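Local atomic coordinates of response regulator aspartate phosphatase I (Bacillus subtilis subsp. subtilis, PDB entry 4I1A), a protein that dephosphorylates the sporulation phosphotransferase Spo0F and activates transfer of the mobile element ICEBs1 by inactivating its repressor ImmR. Residues 305-310 / 323-328; 344-349 / 359-364. One frame throughout, in Å; residues are numbered along the deposited sequence.

How the contacts relate
The two contacts occupy the C-terminal end of an all-helical tetratricopeptide repeat array and follow one another along the chain, contact 1 being complete before contact 2 begins. Contact 1 joins helices 299-313 and 318-330; contact 2 joins helices 334-351 and 354-373, and both its segments lie in a predicted repeat, 338-371. Each pairs two successive antiparallel helices, and their centres lie about 14 Å apart. They also touch: Phe325 CG packs 3.3 Å from Met363 CE, Phe325 CD2 is 3.6 Å from Tyr360 CE1, and Ile307 CG2 lies 4.0 Å from Val344 CG2. These side chains make the packing continuous, so the pair 299-313/318-330 packs directly on the pair 334-351/354-373.

Contact 1 (305-310 / 323-328); sequences FKILEG and NAFSYL
Lys306 faces Ala324 with its CB alone, 4.1 Å from Ala324 CB, while its amino group NZ turns back along its own helix to hydrogen-bond the backbone O of Ser302. Bends at chi2 and chi4 fold the chain that way, so the charged end avoids the interface and the meeting there is apolar. Ile307 does most of the work. Its CG1 sits 3.6 Å from Ala324 CB, and with CG1 beside the backbone N (chi1 -66°) and CD1 extended beyond it, the longer branch crosses to the ring of Phe325. There CD1 comes down on one face, 4.1 Å from the ring centroid and 20° off the normal, displaced toward the rim so that Phe325 CZ is its nearest atom at 3.8 Å: a CH-pi contact in which the two side chains cross at about a right angle. Leu328 CD1 adds a looser touch, 4.2 Å from Ile307 CD1. The CA atoms of Lys306 and Ala324 come to 6.2 Å, consistent with the small side chain of Ala324, in an antiparallel pair (162°) as expected for consecutive helices of a tetratricopeptide repeat array. Helix 334-351 borders the same core, with Phe340 against Phe325 and Val337 against Leu328. With only carbon atoms meeting, the segments are probably held here by dispersion and the burial of Ile307, without a directional polar bond between them.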
loop_
_atom_site.group_PDB
_atom_site.type_symbol
_atom_site.label_atom_id
_atom_site.label_comp_id
_atom_site.label_asym_id
_atom_site.label_seq_id
_atom_site.Cartn_x
_atom_site.Cartn_y
_atom_site.Cartn_z
ATOM N N PHE A 305 10.009 8.266 9.276
ATOM C CA PHE A 305 10.688 7.964 10.549
ATOM C C PHE A 305 10.846 9.208 11.430
ATOM O O PHE A 305 10.689 9.133 12.649
ATOM C CB PHE A 305 12.029 7.257 10.333
ATOM C CG PHE A 305 11.892 5.786 10.072
ATOM C CD1 PHE A 305 11.503 4.920 11.091
ATOM C CD2 PHE A 305 12.105 5.265 8.800
ATOM C CE1 PHE A 305 11.352 3.552 10.849
ATOM C CE2 PHE A 305 11.959 3.898 8.554
ATOM C CZ PHE A 305 11.589 3.044 9.579
ATOM N N LYS A 306 11.078 10.361 10.805
ATOM C CA LYS A 306 11.145 11.625 11.549
ATOM C C LYS A 306 9.846 11.977 12.287
ATOM O O LYS A 306 9.881 12.629 13.338
ATOM C CB LYS A 306 11.602 12.791 10.662
ATOM C CG LYS A 306 13.005 12.622 10.073
ATOM C CD LYS A 306 14.003 12.053 11.099
ATOM C CE LYS A 306 15.176 11.304 10.430
ATOM N NZ LYS A 306 14.739 10.111 9.613
ATOM N N ILE A 307 8.709 11.548 11.746
ATOM C CA ILE A 307 7.429 11.746 12.428
ATOM C C ILE A 307 7.355 10.874 13.684
ATOM O O ILE A 307 6.992 11.352 14.763
ATOM C CB ILE A 307 6.213 11.425 11.519
ATOM C CG1 ILE A 307 6.131 12.418 10.351
ATOM C CG2 ILE A 307 4.903 11.446 12.341
ATOM C CD1 ILE A 307 5.095 12.003 9.282
ATOM N N LEU A 308 7.719 9.600 13.545
ATOM C CA LEU A 308 7.783 8.705 14.693
ATOM C C LEU A 308 8.766 9.248 15.741
ATOM O O LEU A 308 8.478 9.251 16.941
ATOM C CB LEU A 308 8.210 7.305 14.245
ATOM C CG LEU A 308 7.254 6.536 13.329
ATOM C CD1 LEU A 308 7.692 5.090 13.257
ATOM C CD2 LEU A 308 5.759 6.650 13.761
ATOM N N GLU A 309 9.918 9.723 15.274
ATOM C CA GLU A 309 10.925 10.282 16.158
ATOM C C GLU A 309 10.396 11.449 16.975
ATOM O O GLU A 309 10.625 11.530 18.190
ATOM C CB GLU A 309 12.145 10.744 15.370
ATOM C CG GLU A 309 13.280 11.210 16.280
ATOM C CD GLU A 309 14.499 11.653 15.491
ATOM O OE1 GLU A 309 14.463 11.542 14.242
ATOM O OE2 GLU A 309 15.482 12.119 16.118
ATOM N N GLY A 310 9.692 12.361 16.310
ATOM C CA GLY A 310 9.175 13.534 16.998
ATOM C C GLY A 310 8.064 13.138 17.953
ATOM O O GLY A 310 7.909 13.721 19.014
ATOM N N ASN A 323 8.434 19.491 10.063
ATOM C CA ASN A 323 9.356 19.471 8.928
ATOM C C ASN A 323 9.179 18.237 8.051
ATOM O O ASN A 323 9.298 18.303 6.836
ATOM C CB ASN A 323 10.799 19.595 9.398
ATOM C CG ASN A 323 11.043 20.875 10.188
ATOM O OD1 ASN A 323 11.931 20.932 11.039
ATOM N ND2 ASN A 323 10.241 21.903 9.918
ATOM N N ALA A 324 8.862 17.112 8.669
ATOM C CA ALA A 324 8.629 15.904 7.903
ATOM C C ALA A 324 7.387 16.046 7.005
ATOM O O ALA A 324 7.410 15.609 5.848
ATOM C CB ALA A 324 8.492 14.732 8.829
ATOM N N PHE A 325 6.323 16.661 7.540
ATOM C CA PHE A 325 5.106 16.942 6.762
ATOM C C PHE A 325 5.357 17.954 5.662
ATOM O O PHE A 325 4.775 17.868 4.588
ATOM C CB PHE A 325 3.922 17.399 7.651
ATOM C CG PHE A 325 3.195 16.250 8.312
ATOM C CD1 PHE A 325 2.456 15.356 7.555
ATOM C CD2 PHE A 325 3.272 16.048 9.678
ATOM C CE1 PHE A 325 1.801 14.288 8.150
ATOM C CE2 PHE A 325 2.619 14.987 10.278
ATOM C CZ PHE A 325 1.886 14.104 9.513
ATOM N N SER A 326 6.221 18.920 5.935
ATOM C CA SER A 326 6.661 19.837 4.898
ATOM C C SER A 326 7.309 19.046 3.767
ATOM O O SER A 326 7.021 19.288 2.598
ATOM C CB SER A 326 7.673 20.853 5.445
ATOM O OG SER A 326 7.061 21.804 6.291
ATOM N N TYR A 327 8.182 18.097 4.105
ATOM C CA TYR A 327 8.873 17.366 3.050
ATOM C C TYR A 327 7.872 16.586 2.213
ATOM O O TYR A 327 7.895 16.652 0.980
ATOM C CB TYR A 327 9.972 16.421 3.565
ATOM C CG TYR A 327 10.519 15.604 2.412
ATOM C CD1 TYR A 327 11.506 16.126 1.572
ATOM C CD2 TYR A 327 10.004 14.339 2.119
ATOM C CE1 TYR A 327 11.988 15.399 0.492
ATOM C CE2 TYR A 327 10.480 13.605 1.043
ATOM C CZ TYR A 327 11.466 14.136 0.235
ATOM O OH TYR A 327 11.915 13.400 -0.837
ATOM N N LEU A 328 7.001 15.849 2.896
ATOM C CA LEU A 328 5.991 15.028 2.229
ATOM C C LEU A 328 5.074 15.867 1.345
ATOM O O LEU A 328 4.859 15.537 0.177
ATOM C CB LEU A 328 5.176 14.250 3.255
ATOM C CG LEU A 328 5.952 13.131 3.948
ATOM C CD1 LEU A 328 5.137 12.495 5.072
ATOM C CD2 LEU A 328 6.402 12.084 2.924
#

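Contact 2 (344-349 / 359-364); sequences VADYFH and EYYRMS
Tyr361 lays its ring across Ala345 and reaches Asp346 with its hydroxyl. Ala345 CB stands over the centre of the ring, 3.3 Å from Tyr361 CE1, which marks a tight CH-pi contact. Beyond it, Tyr361 OH donates to Asp346 OD1 at 2.7 Å, meeting the anti lone pair, the one away from OD2; the carboxylate and ring planes stand 52° apart. A phenylalanine in place of Tyr361 would probably keep the cover over Ala345 but leave Asp346 OD1 without this donor and the end of the ring untied from helix 334-351. Antiparallel at 160°, the segments belong to the two helices of a hairpin in a predicted tetratricopeptide repeat (338-371); the CA atoms of Ala345 and Tyr360 are only 5.0 Å apart, and the small Ala345 is consistent with so close an approach. On the side facing helix 318-330 Tyr360 presents a ring face to Val344, whose CG1 lies anti to the backbone N (chi1 174°) and is centred 3.8 Å from the ring centroid. Phe348 CE2 approaches Tyr360 CE2 at 4.2 Å. Ile321 of helix 318-330 packs on Val344, Phe348 and Tyr360 alike, while the backbone O of Ala345 accepts a hydrogen bond from Ser357 OG.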
loop_
_atom_site.group_PDB
_atom_site.type_symbol
_atom_site.label_atom_id
_atom_site.label_comp_id
_atom_site.label_asym_id
_atom_site.label_seq_id
_atom_site.Cartn_x
_atom_site.Cartn_y
_atom_site.Cartn_z
ATOM N N VAL A 344 -1.453 11.721 13.969
ATOM C CA VAL A 344 -0.769 12.663 14.835
ATOM C C VAL A 344 -1.776 13.493 15.624
ATOM O O VAL A 344 -1.612 13.713 16.831
ATOM C CB VAL A 344 0.205 13.570 14.028
ATOM C CG1 VAL A 344 0.802 14.640 14.922
ATOM C CG2 VAL A 344 1.316 12.719 13.422
ATOM N N ALA A 345 -2.820 13.943 14.936
ATOM C CA ALA A 345 -3.912 14.665 15.581
ATOM C C ALA A 345 -4.598 13.814 16.642
ATOM O O ALA A 345 -4.908 14.331 17.725
ATOM C CB ALA A 345 -4.924 15.151 14.561
ATOM N N ASP A 346 -4.841 12.528 16.344
ATOM C CA ASP A 346 -5.504 11.655 17.328
ATOM C C ASP A 346 -4.657 11.522 18.590
ATOM O O ASP A 346 -5.145 11.645 19.717
ATOM C CB ASP A 346 -5.807 10.259 16.763
ATOM C CG ASP A 346 -6.903 10.272 15.707
ATOM O OD1 ASP A 346 -7.568 11.322 15.535
ATOM O OD2 ASP A 346 -7.093 9.233 15.040
ATOM N N TYR A 347 -3.374 11.286 18.373
ATOM C CA TYR A 347 -2.404 11.128 19.439
ATOM C C TYR A 347 -2.353 12.335 20.385
ATOM O O TYR A 347 -2.337 12.171 21.604
ATOM C CB TYR A 347 -1.021 10.830 18.834
ATOM C CG TYR A 347 0.096 10.821 19.847
ATOM C CD1 TYR A 347 0.749 11.998 20.205
ATOM C CD2 TYR A 347 0.485 9.641 20.465
ATOM C CE1 TYR A 347 1.765 11.995 21.139
ATOM C CE2 TYR A 347 1.493 9.634 21.412
ATOM C CZ TYR A 347 2.134 10.811 21.741
ATOM O OH TYR A 347 3.160 10.803 22.678
ATOM N N PHE A 348 -2.322 13.538 19.827
ATOM C CA PHE A 348 -2.313 14.746 20.648
ATOM C C PHE A 348 -3.662 14.971 21.341
ATOM O O PHE A 348 -3.719 15.517 22.450
ATOM C CB PHE A 348 -1.900 15.975 19.825
ATOM C CG PHE A 348 -0.437 15.997 19.470
ATOM C CD1 PHE A 348 0.521 15.678 20.418
ATOM C CD2 PHE A 348 -0.023 16.288 18.175
ATOM C CE1 PHE A 348 1.880 15.670 20.089
ATOM C CE2 PHE A 348 1.320 16.283 17.843
ATOM C CZ PHE A 348 2.273 15.971 18.802
ATOM N N HIS A 349 -4.740 14.542 20.697
ATOM C CA HIS A 349 -6.043 14.573 21.344
ATOM C C HIS A 349 -6.045 13.675 22.587
ATOM O O HIS A 349 -6.504 14.082 23.651
ATOM C CB HIS A 349 -7.138 14.149 20.370
ATOM C CG HIS A 349 -8.469 13.959 21.014
ATOM N ND1 HIS A 349 -9.415 14.967 21.092
ATOM C CD2 HIS A 349 -9.025 12.883 21.621
ATOM C CE1 HIS A 349 -10.485 14.515 21.718
ATOM N NE2 HIS A 349 -10.273 13.251 22.049
ATOM N N GLU A 359 -4.293 21.744 14.996
ATOM C CA GLU A 359 -3.367 22.098 13.922
ATOM C C GLU A 359 -3.231 20.968 12.930
ATOM O O GLU A 359 -3.185 21.190 11.728
ATOM C CB GLU A 359 -1.991 22.461 14.488
ATOM C CG GLU A 359 -0.870 22.477 13.449
ATOM C CD GLU A 359 0.372 23.215 13.931
ATOM O OE1 GLU A 359 0.238 24.362 14.413
ATOM O OE2 GLU A 359 1.480 22.644 13.836
ATOM N N TYR A 360 -3.220 19.746 13.437
ATOM C CA TYR A 360 -3.040 18.588 12.579
ATOM C C TYR A 360 -4.338 18.080 11.938
ATOM O O TYR A 360 -4.305 17.516 10.839
ATOM C CB TYR A 360 -2.257 17.488 13.322
ATOM C CG TYR A 360 -0.773 17.790 13.314
ATOM C CD1 TYR A 360 0.003 17.500 12.189
ATOM C CD2 TYR A 360 -0.158 18.408 14.399
ATOM C CE1 TYR A 360 1.340 17.798 12.150
ATOM C CE2 TYR A 360 1.199 18.707 14.380
ATOM C CZ TYR A 360 1.938 18.402 13.247
ATOM O OH TYR A 360 3.273 18.695 13.194
ATOM N N TYR A 361 -5.478 18.299 12.593
ATOM C CA TYR A 361 -6.766 18.025 11.937
ATOM C C TYR A 361 -6.928 18.997 10.775
ATOM O O TYR A 361 -7.365 18.595 9.691
ATOM C CB TYR A 361 -7.965 18.115 12.905
ATOM C CG TYR A 361 -8.060 16.940 13.872
ATOM C CD1 TYR A 361 -8.059 15.625 13.401
ATOM C CD2 TYR A 361 -8.146 17.146 15.253
ATOM C CE1 TYR A 361 -8.140 14.537 14.285
ATOM C CE2 TYR A 361 -8.220 16.071 16.141
ATOM C CZ TYR A 361 -8.210 14.766 15.645
ATOM O OH TYR A 361 -8.271 13.691 16.497
ATOM N N ARG A 362 -6.533 20.256 10.994
ATOM C CA ARG A 362 -6.593 21.283 9.946
ATOM C C ARG A 362 -5.732 20.891 8.773
ATOM O O ARG A 362 -6.115 21.076 7.624
ATOM C CB ARG A 362 -6.136 22.649 10.465
ATOM C CG ARG A 362 -7.097 23.272 11.490
ATOM C CD ARG A 362 -6.742 24.717 11.821
ATOM N NE ARG A 362 -7.915 25.562 11.653
ATOM C CZ ARG A 362 -7.928 26.706 10.991
ATOM N NH1 ARG A 362 -6.815 27.170 10.453
ATOM N NH2 ARG A 362 -9.056 27.392 10.879
ATOM N N MET A 363 -4.576 20.312 9.067
ATOM C CA MET A 363 -3.651 19.934 8.011
ATOM C C MET A 363 -4.201 18.794 7.176
ATOM O O MET A 363 -4.047 18.782 5.949
ATOM C CB MET A 363 -2.285 19.551 8.576
ATOM C CG MET A 363 -1.224 19.452 7.496
ATOM S SD MET A 363 0.400 19.371 8.218
ATOM C CE MET A 363 0.306 17.703 8.740
ATOM N N SER A 364 -4.841 17.836 7.840
ATOM C CA SER A 364 -5.481 16.729 7.137
ATOM C C SER A 364 -6.588 17.235 6.210
ATOM O O SER A 364 -6.772 16.686 5.121
ATOM C CB SER A 364 -6.061 15.710 8.117
ATOM O OG SER A 364 -7.137 16.289 8.844
#